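Glutathione S-transferase (Pseudomonas fluorescens, PDB 3M3M) binds glutathione and probably transfers it to electrophilic compounds, as glutathione transferases generally do. Local coordinates at residues I18-N23 with A160-Y165; I72-A77 with Q92-Q97; I108-F113 with R125-K130. One frame throughout, in Å; residues are numbered along the deposited sequence.

Interaction 1: I18-N23 with A160-Y165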
# COMPACT_ATOMS: atom_id res chain seq x y z
N ILE A 18 -4.10 4.92 -1.52
CA ILE A 18 -4.94 5.81 -2.34
C ILE A 18 -5.19 7.15 -1.58
O ILE A 18 -5.12 8.24 -2.20
CB ILE A 18 -6.24 5.12 -2.68
CG1 ILE A 18 -5.96 3.69 -3.30
CG2 ILE A 18 -7.01 5.97 -3.69
CD1 ILE A 18 -4.83 3.66 -4.38
N LYS A 19 -5.41 7.07 -0.28
CA LYS A 19 -5.51 8.34 0.53
C LYS A 19 -4.22 9.15 0.31
O LYS A 19 -4.25 10.37 0.06
CB LYS A 19 -5.66 7.99 2.03
CG LYS A 19 -5.73 9.30 2.89
CD LYS A 19 -5.57 8.98 4.39
CE LYS A 19 -5.53 10.34 5.19
NZ LYS A 19 -5.48 10.03 6.69
N LEU A 20 -3.08 8.48 0.49
CA LEU A 20 -1.80 9.21 0.32
C LEU A 20 -1.63 9.81 -1.08
O LEU A 20 -1.31 11.01 -1.24
CB LEU A 20 -0.63 8.21 0.58
CG LEU A 20 0.80 8.83 0.52
CD1 LEU A 20 0.95 10.24 1.37
CD2 LEU A 20 1.78 7.74 1.09
N MSE A 21 -1.89 8.98 -2.11
CA MSE A 21 -1.77 9.51 -3.50
C MSE A 21 -2.70 10.70 -3.82
O MSE A 21 -2.23 11.71 -4.38
CB MSE A 21 -2.06 8.38 -4.46
CG MSE A 21 -1.98 8.71 -5.95
SE MSE A 21 -0.06 8.69 -6.54
CE MSE A 21 0.58 10.47 -5.98
N LEU A 22 -3.96 10.60 -3.40
CA LEU A 22 -4.89 11.70 -3.62
C LEU A 22 -4.39 13.00 -2.95
O LEU A 22 -4.45 14.11 -3.58
CB LEU A 22 -6.32 11.31 -3.17
CG LEU A 22 -6.97 10.23 -4.07
CD1 LEU A 22 -8.12 9.65 -3.25
CD2 LEU A 22 -7.45 10.89 -5.38
N ASN A 23 -3.94 12.89 -1.70
CA ASN A 23 -3.43 14.10 -0.99
C ASN A 23 -2.12 14.63 -1.59
O ASN A 23 -1.95 15.84 -1.73
CB ASN A 23 -3.30 13.84 0.54
CG ASN A 23 -4.66 13.82 1.18
OD1 ASN A 23 -5.16 14.90 1.59
ND2 ASN A 23 -5.33 12.69 1.19
N ALA A 160 6.02 3.36 -6.71
CA ALA A 160 6.60 2.12 -6.08
C ALA A 160 6.84 2.36 -4.60
O ALA A 160 6.59 1.47 -3.79
CB ALA A 160 7.95 1.75 -6.73
N ASP A 161 7.38 3.52 -4.23
CA ASP A 161 7.60 3.81 -2.78
C ASP A 161 6.26 3.87 -2.07
O ASP A 161 6.15 3.39 -0.97
CB ASP A 161 8.31 5.19 -2.68
CG ASP A 161 9.66 5.19 -3.44
OD1 ASP A 161 10.60 4.47 -3.06
OD2 ASP A 161 9.74 5.90 -4.44
N ILE A 162 5.28 4.57 -2.66
CA ILE A 162 3.95 4.70 -2.04
C ILE A 162 3.38 3.25 -1.81
O ILE A 162 2.90 2.91 -0.68
CB ILE A 162 3.02 5.48 -2.88
CG1 ILE A 162 3.50 6.99 -2.93
CG2 ILE A 162 1.57 5.38 -2.30
CD1 ILE A 162 2.81 7.79 -4.02
N ALA A 163 3.46 2.42 -2.83
CA ALA A 163 2.93 1.03 -2.70
C ALA A 163 3.59 0.29 -1.52
O ALA A 163 2.93 -0.47 -0.75
CB ALA A 163 3.16 0.29 -4.05
N LEU A 164 4.93 0.38 -1.40
CA LEU A 164 5.65 -0.35 -0.33
C LEU A 164 5.62 0.37 1.03
O LEU A 164 5.74 -0.32 2.08
CB LEU A 164 7.09 -0.68 -0.77
CG LEU A 164 7.03 -1.89 -1.77
CD1 LEU A 164 8.11 -1.96 -2.69
CD2 LEU A 164 6.91 -3.19 -1.01
N TYR A 165 5.43 1.71 1.06
CA TYR A 165 5.42 2.40 2.34
C TYR A 165 4.17 2.05 3.11
O TYR A 165 4.23 1.98 4.35
CB TYR A 165 5.41 3.90 2.07
CG TYR A 165 5.39 4.74 3.33
CD1 TYR A 165 6.62 4.98 4.07
CD2 TYR A 165 4.19 5.26 3.80
CE1 TYR A 165 6.58 5.72 5.25
CE2 TYR A 165 4.17 5.99 5.03
CZ TYR A 165 5.34 6.17 5.71
OH TYR A 165 5.29 6.90 6.92
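Leu20 and Ile162 meet because both send a branch out opposite their own backbone nitrogen: CG of Leu20 (chi1 -177°) and CG2 of Ile162. From there Leu20 CD2 reaches Ile162 CG2 at 4.1 Å, methyl to methyl, the two side chains lying obliquely to one another. The other arm of Ile162 does a separate job. Its CD1 extends to Met21, modelled as selenomethionine, whose chain folds over at chi2 and chi3 and meets the isoleucine at roughly a right angle. The selenium SE of Met21 sits 3.9 Å from Ile162 CD1, and the terminal CE of Met21 is 4.0 Å from the same methyl. Ile162 is thus held at both branches by consecutive residues of the facing helix. Tyr165, one turn further on, adds a looser touch: its CD2 comes within 4.4 Å of Leu20 CD2, while its hydroxyl is hydrogen-bonded to Gln192 in helix 182-192. All four residues are buried, and what joins them is purely apolar packing. The two helical segments cross in a broadly antiparallel sense, their directions 144° apart, with axes 10.3 Å from each other at closest approach. The gap is filled by side chains; Met21 also rests on Leu73 and Leu76 of helix 69-77. Helix 13-24 belongs to the thioredoxin-like N-terminal domain and helix 159-168 to the helical C-terminal domain, so this is the hydrophobic interdomain packing of the two-domain glutathione transferase fold.

Interaction 2: I72-A77 with Q92-Q97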
# COMPACT_ATOMS: atom_id res chain seq x y z
N ILE A 72 -4.88 1.56 -9.36
CA ILE A 72 -5.39 2.93 -9.04
C ILE A 72 -4.24 3.93 -8.88
O ILE A 72 -4.32 5.05 -9.42
CB ILE A 72 -6.31 2.89 -7.77
CG1 ILE A 72 -7.58 2.03 -8.05
CG2 ILE A 72 -6.67 4.40 -7.39
CD1 ILE A 72 -8.20 1.58 -6.68
N LEU A 73 -3.13 3.55 -8.24
CA LEU A 73 -1.98 4.43 -8.17
C LEU A 73 -1.50 4.79 -9.58
O LEU A 73 -1.16 5.97 -9.85
CB LEU A 73 -0.82 3.78 -7.39
CG LEU A 73 -1.04 3.56 -5.88
CD1 LEU A 73 0.18 2.82 -5.29
CD2 LEU A 73 -1.22 5.00 -5.24
N ASN A 74 -1.42 3.79 -10.48
CA ASN A 74 -0.99 4.15 -11.86
C ASN A 74 -1.94 5.16 -12.54
O ASN A 74 -1.43 6.09 -13.28
CB ASN A 74 -0.88 2.88 -12.69
CG ASN A 74 0.54 2.19 -12.52
OD1 ASN A 74 1.49 2.53 -13.22
ND2 ASN A 74 0.69 1.38 -11.51
N PHE A 75 -3.26 4.95 -12.41
CA PHE A 75 -4.23 5.87 -13.05
C PHE A 75 -4.03 7.30 -12.47
O PHE A 75 -3.99 8.28 -13.26
CB PHE A 75 -5.60 5.42 -12.68
CG PHE A 75 -6.66 6.26 -13.18
CD1 PHE A 75 -6.95 6.27 -14.55
CD2 PHE A 75 -7.38 7.15 -12.28
CE1 PHE A 75 -8.03 7.09 -15.06
CE2 PHE A 75 -8.46 7.95 -12.82
CZ PHE A 75 -8.69 7.95 -14.20
N LEU A 76 -3.92 7.41 -11.13
CA LEU A 76 -3.82 8.79 -10.52
C LEU A 76 -2.51 9.47 -10.86
O LEU A 76 -2.45 10.73 -11.04
CB LEU A 76 -3.99 8.71 -8.98
CG LEU A 76 -5.37 8.25 -8.58
CD1 LEU A 76 -5.51 7.98 -7.04
CD2 LEU A 76 -6.47 9.25 -9.06
N ALA A 77 -1.45 8.70 -10.95
CA ALA A 77 -0.06 9.26 -11.06
C ALA A 77 0.35 9.55 -12.52
O ALA A 77 1.42 10.12 -12.78
CB ALA A 77 0.99 8.29 -10.45
N GLN A 92 10.62 -0.36 -13.96
CA GLN A 92 11.11 -0.61 -12.61
C GLN A 92 10.11 -0.25 -11.53
O GLN A 92 10.07 -0.91 -10.49
CB GLN A 92 12.45 0.11 -12.33
CG GLN A 92 13.53 -0.65 -13.25
CD GLN A 92 14.90 -0.07 -13.27
OE1 GLN A 92 15.09 1.13 -13.48
NE2 GLN A 92 15.92 -0.97 -13.14
N VAL A 93 9.38 0.85 -11.72
CA VAL A 93 8.28 1.17 -10.79
C VAL A 93 7.27 -0.03 -10.74
O VAL A 93 6.90 -0.47 -9.64
CB VAL A 93 7.60 2.49 -11.21
CG1 VAL A 93 6.17 2.62 -10.55
CG2 VAL A 93 8.57 3.64 -10.89
N LEU A 94 6.90 -0.57 -11.90
CA LEU A 94 5.90 -1.70 -11.93
C LEU A 94 6.55 -2.91 -11.31
O LEU A 94 5.88 -3.60 -10.60
CB LEU A 94 5.45 -2.05 -13.38
CG LEU A 94 4.62 -0.87 -13.96
CD1 LEU A 94 4.33 -1.16 -15.45
CD2 LEU A 94 3.26 -0.74 -13.22
N GLN A 95 7.85 -3.10 -11.47
CA GLN A 95 8.52 -4.26 -10.85
C GLN A 95 8.31 -4.20 -9.34
O GLN A 95 7.96 -5.18 -8.75
CB GLN A 95 10.03 -4.15 -11.21
CG GLN A 95 10.90 -5.10 -10.48
CD GLN A 95 12.35 -4.70 -10.73
OE1 GLN A 95 12.94 -5.01 -11.77
NE2 GLN A 95 12.92 -3.95 -9.75
N TRP A 96 8.63 -3.06 -8.71
CA TRP A 96 8.46 -2.97 -7.28
C TRP A 96 6.96 -3.15 -6.87
O TRP A 96 6.71 -3.68 -5.80
CB TRP A 96 9.04 -1.62 -6.76
CG TRP A 96 10.51 -1.65 -6.76
CD1 TRP A 96 11.31 -1.04 -7.68
CD2 TRP A 96 11.35 -2.47 -5.95
NE1 TRP A 96 12.64 -1.38 -7.49
CE2 TRP A 96 12.70 -2.23 -6.39
CE3 TRP A 96 11.11 -3.33 -4.84
CZ2 TRP A 96 13.80 -2.86 -5.82
CZ3 TRP A 96 12.25 -3.97 -4.26
CH2 TRP A 96 13.57 -3.70 -4.76
N GLN A 97 6.05 -2.65 -7.67
CA GLN A 97 4.62 -2.86 -7.35
C GLN A 97 4.18 -4.35 -7.46
O GLN A 97 3.40 -4.76 -6.59
CB GLN A 97 3.74 -1.99 -8.20
CG GLN A 97 3.94 -0.42 -7.93
CD GLN A 97 2.91 0.35 -8.65
OE1 GLN A 97 2.73 0.15 -9.86
NE2 GLN A 97 2.20 1.23 -7.92
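An amide-to-amide hydrogen bond, flanked by two leucines, bridges helix 69-77 of the thioredoxin-like domain and the long helix 87-117 in a partly buried part of the domain boundary. The bond runs from Asn74 ND2 to Gln97 OE1 at 2.9 Å. It is somewhat bent at the hydrogen (144°), yet the donor arrives on a lone pair in the carbonyl plane of Gln97, and the acceptor lies close to the amide plane of Asn74. The two amides are turned 55° against each other, and their side chains pass in opposite directions. Gln97 has its CG opposite the carbonyl carbon (chi1 -65°), which aims its extended chain across the gap. Its NE2 comes beside Leu73, 3.7 Å from CD1 of that residue, and makes a weak hydrogen bond to Ile159 O. Leu94 approaches the asparagine with one methyl: CD2 of Leu94 is 3.7 Å from both OD1 and ND2 of Asn74, so the methyl meets the oxygen and nitrogen end of the amide obliquely. Asn74 ND2 also gives a hydrogen bond to Asn70 O. Asn70, one turn back in the same helix, takes part in the sodium site. The segment axes stay 12.4 Å apart even at closest approach, so the helices meet through side-chain ends and the backbones stay well apart. Ile159, at the start of helix 159-168, touches Asn74; helix 13-24 packs on Leu73, and strand 57-60 lies against Ile72 and Leu76.

Interaction 3: I108-F113 with R125-K130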
# COMPACT_ATOMS: atom_id res chain seq x y z
N ILE A 108 3.57 -9.13 5.22
CA ILE A 108 3.55 -7.96 6.11
C ILE A 108 2.12 -7.67 6.48
O ILE A 108 1.83 -7.57 7.66
CB ILE A 108 4.25 -6.71 5.53
CG1 ILE A 108 5.68 -7.07 4.99
CG2 ILE A 108 4.14 -5.52 6.54
CD1 ILE A 108 6.69 -7.49 6.05
N ALA A 109 1.22 -7.61 5.52
CA ALA A 109 -0.16 -7.22 5.83
C ALA A 109 -0.86 -8.31 6.65
O ALA A 109 -1.61 -7.98 7.58
CB ALA A 109 -1.01 -6.95 4.53
N VAL A 110 -0.65 -9.58 6.30
CA VAL A 110 -1.36 -10.65 6.99
C VAL A 110 -0.81 -10.84 8.43
O VAL A 110 -1.58 -11.09 9.37
CB VAL A 110 -1.38 -11.97 6.15
CG1 VAL A 110 -2.18 -13.11 6.83
CG2 VAL A 110 -2.07 -11.68 4.80
N ALA A 111 0.51 -10.69 8.60
CA ALA A 111 1.05 -10.76 10.01
C ALA A 111 0.41 -9.66 10.85
O ALA A 111 0.07 -9.85 12.04
CB ALA A 111 2.58 -10.59 9.99
N ARG A 112 0.34 -8.47 10.27
CA ARG A 112 -0.28 -7.32 11.01
C ARG A 112 -1.75 -7.66 11.29
O ARG A 112 -2.26 -7.36 12.37
CB ARG A 112 -0.16 -6.06 10.13
CG ARG A 112 -1.13 -4.91 10.61
CD ARG A 112 -0.65 -3.59 9.94
NE ARG A 112 -1.53 -2.43 10.30
CZ ARG A 112 -2.65 -2.08 9.67
NH1 ARG A 112 -3.12 -2.83 8.65
NH2 ARG A 112 -3.27 -0.92 9.95
N PHE A 113 -2.46 -8.26 10.34
CA PHE A 113 -3.88 -8.63 10.62
C PHE A 113 -3.96 -9.61 11.78
O PHE A 113 -4.71 -9.38 12.74
CB PHE A 113 -4.56 -9.23 9.40
CG PHE A 113 -5.98 -9.60 9.67
CD1 PHE A 113 -6.95 -8.63 9.74
CD2 PHE A 113 -6.32 -10.97 9.87
CE1 PHE A 113 -8.28 -9.00 9.98
CE2 PHE A 113 -7.65 -11.30 10.16
CZ PHE A 113 -8.60 -10.32 10.23
N ARG A 125 -0.32 -19.02 15.35
CA ARG A 125 1.08 -18.70 15.65
C ARG A 125 2.08 -19.34 14.65
O ARG A 125 3.03 -18.68 14.25
CB ARG A 125 1.47 -19.05 17.09
CG ARG A 125 2.87 -18.56 17.38
CD ARG A 125 3.33 -18.67 18.86
NE ARG A 125 2.86 -17.49 19.60
CZ ARG A 125 3.43 -16.28 19.59
NH1 ARG A 125 4.56 -16.05 18.91
NH2 ARG A 125 2.85 -15.31 20.28
N GLU A 126 1.91 -20.61 14.31
CA GLU A 126 2.85 -21.25 13.37
C GLU A 126 2.82 -20.48 12.00
O GLU A 126 3.87 -20.22 11.39
CB GLU A 126 2.45 -22.72 13.19
CG GLU A 126 3.05 -23.44 11.96
CD GLU A 126 3.02 -24.99 12.10
OE1 GLU A 126 2.74 -25.49 13.23
OE2 GLU A 126 3.32 -25.68 11.08
N GLU A 127 1.62 -20.22 11.51
CA GLU A 127 1.37 -19.42 10.27
C GLU A 127 2.11 -18.11 10.35
O GLU A 127 2.83 -17.73 9.41
CB GLU A 127 -0.12 -19.14 10.10
CG GLU A 127 -0.47 -18.20 8.98
CD GLU A 127 -1.95 -17.88 8.88
OE1 GLU A 127 -2.73 -18.39 9.71
OE2 GLU A 127 -2.32 -17.08 7.98
N TYR A 128 1.90 -17.41 11.46
CA TYR A 128 2.51 -16.10 11.74
C TYR A 128 4.03 -16.15 11.70
O TYR A 128 4.68 -15.26 11.13
CB TYR A 128 2.02 -15.64 13.12
CG TYR A 128 2.63 -14.41 13.68
CD1 TYR A 128 2.06 -13.13 13.43
CD2 TYR A 128 3.77 -14.49 14.49
CE1 TYR A 128 2.64 -11.97 14.00
CE2 TYR A 128 4.36 -13.36 15.03
CZ TYR A 128 3.78 -12.10 14.81
OH TYR A 128 4.33 -11.01 15.44
N LEU A 129 4.61 -17.18 12.29
CA LEU A 129 6.07 -17.28 12.22
C LEU A 129 6.58 -17.50 10.79
O LEU A 129 7.62 -16.96 10.49
CB LEU A 129 6.60 -18.43 13.14
CG LEU A 129 6.42 -18.01 14.63
CD1 LEU A 129 6.78 -19.28 15.45
CD2 LEU A 129 7.16 -16.74 15.11
N LYS A 130 5.85 -18.25 9.98
CA LYS A 130 6.22 -18.45 8.54
C LYS A 130 6.09 -17.11 7.79
O LYS A 130 6.97 -16.76 6.97
CB LYS A 130 5.37 -19.51 7.86
CG LYS A 130 5.59 -20.98 8.46
CD LYS A 130 4.63 -22.02 7.83
CE LYS A 130 5.21 -23.44 7.96
NZ LYS A 130 5.38 -23.84 9.40
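Glu127 is the first residue of 125-130 to reach across, crossing Val110 at about a right angle, with its carboxylate oxygen OE2 4.1 Å from Val110 CG1. This is a grazing contact of an oxygen with a methyl. The polar partner of this carboxylate is Arg124, just before the segment, in a salt bridge from NH2 to OE2. Next is Tyr128, whose CG lies opposite its backbone nitrogen (chi1 173°), which carries the ring across to Ala111. The edge of the ring faces the backbone: Ala111 O lies in the ring plane, 3.9 Å from CE1 and 4.1 Å from CD1 of Tyr128. The CB of Ala111 is near the same corner, 4.2 Å from Tyr128 CE1. The alanine's small side chain is consistent with the close approach, the CA atoms of Ala111 and Tyr128 being 5.8 Å apart. The edge of the ring rests on helix 87-117, and its hydroxyl is bonded there to Gln115 OE1. Lys130, on the exposed side, closes a salt bridge at 3.2 Å from its NZ to Glu126 OE2, one turn back. The contact packs two successive helices of the all-helical glutathione transferase C-terminal domain, the C-terminal part of helix 87-117 against the beginning of helix 125-146; on helix 159-168 the glutathione-binding Tyr167 touches Ile108, Ala109 and Arg112.

In the fold
Interactions 1 and 2 are neighbours, with centres 10 Å apart, and pack directly on each other: Ala160 CB lies 3.5 Å from Trp96 CB. Both tie the thioredoxin-like domain to the helical one. Interaction 1 is the core of this boundary, fully buried and apolar; interaction 2 lies further out, where an amide pair does the joining. Interaction 3, partly buried like interaction 2, is different in place, since it links two successive helices inside the C-terminal domain, about 26 Å from interaction 2 between centres. Its segments share only loose contacts, a ring edge on an alanine and a carboxylate on a methyl; the salt bridges of Glu126 and Glu127 stay on their own side. Helix 87-117 serves interactions 2 and 3 in its N-terminal and C-terminal parts.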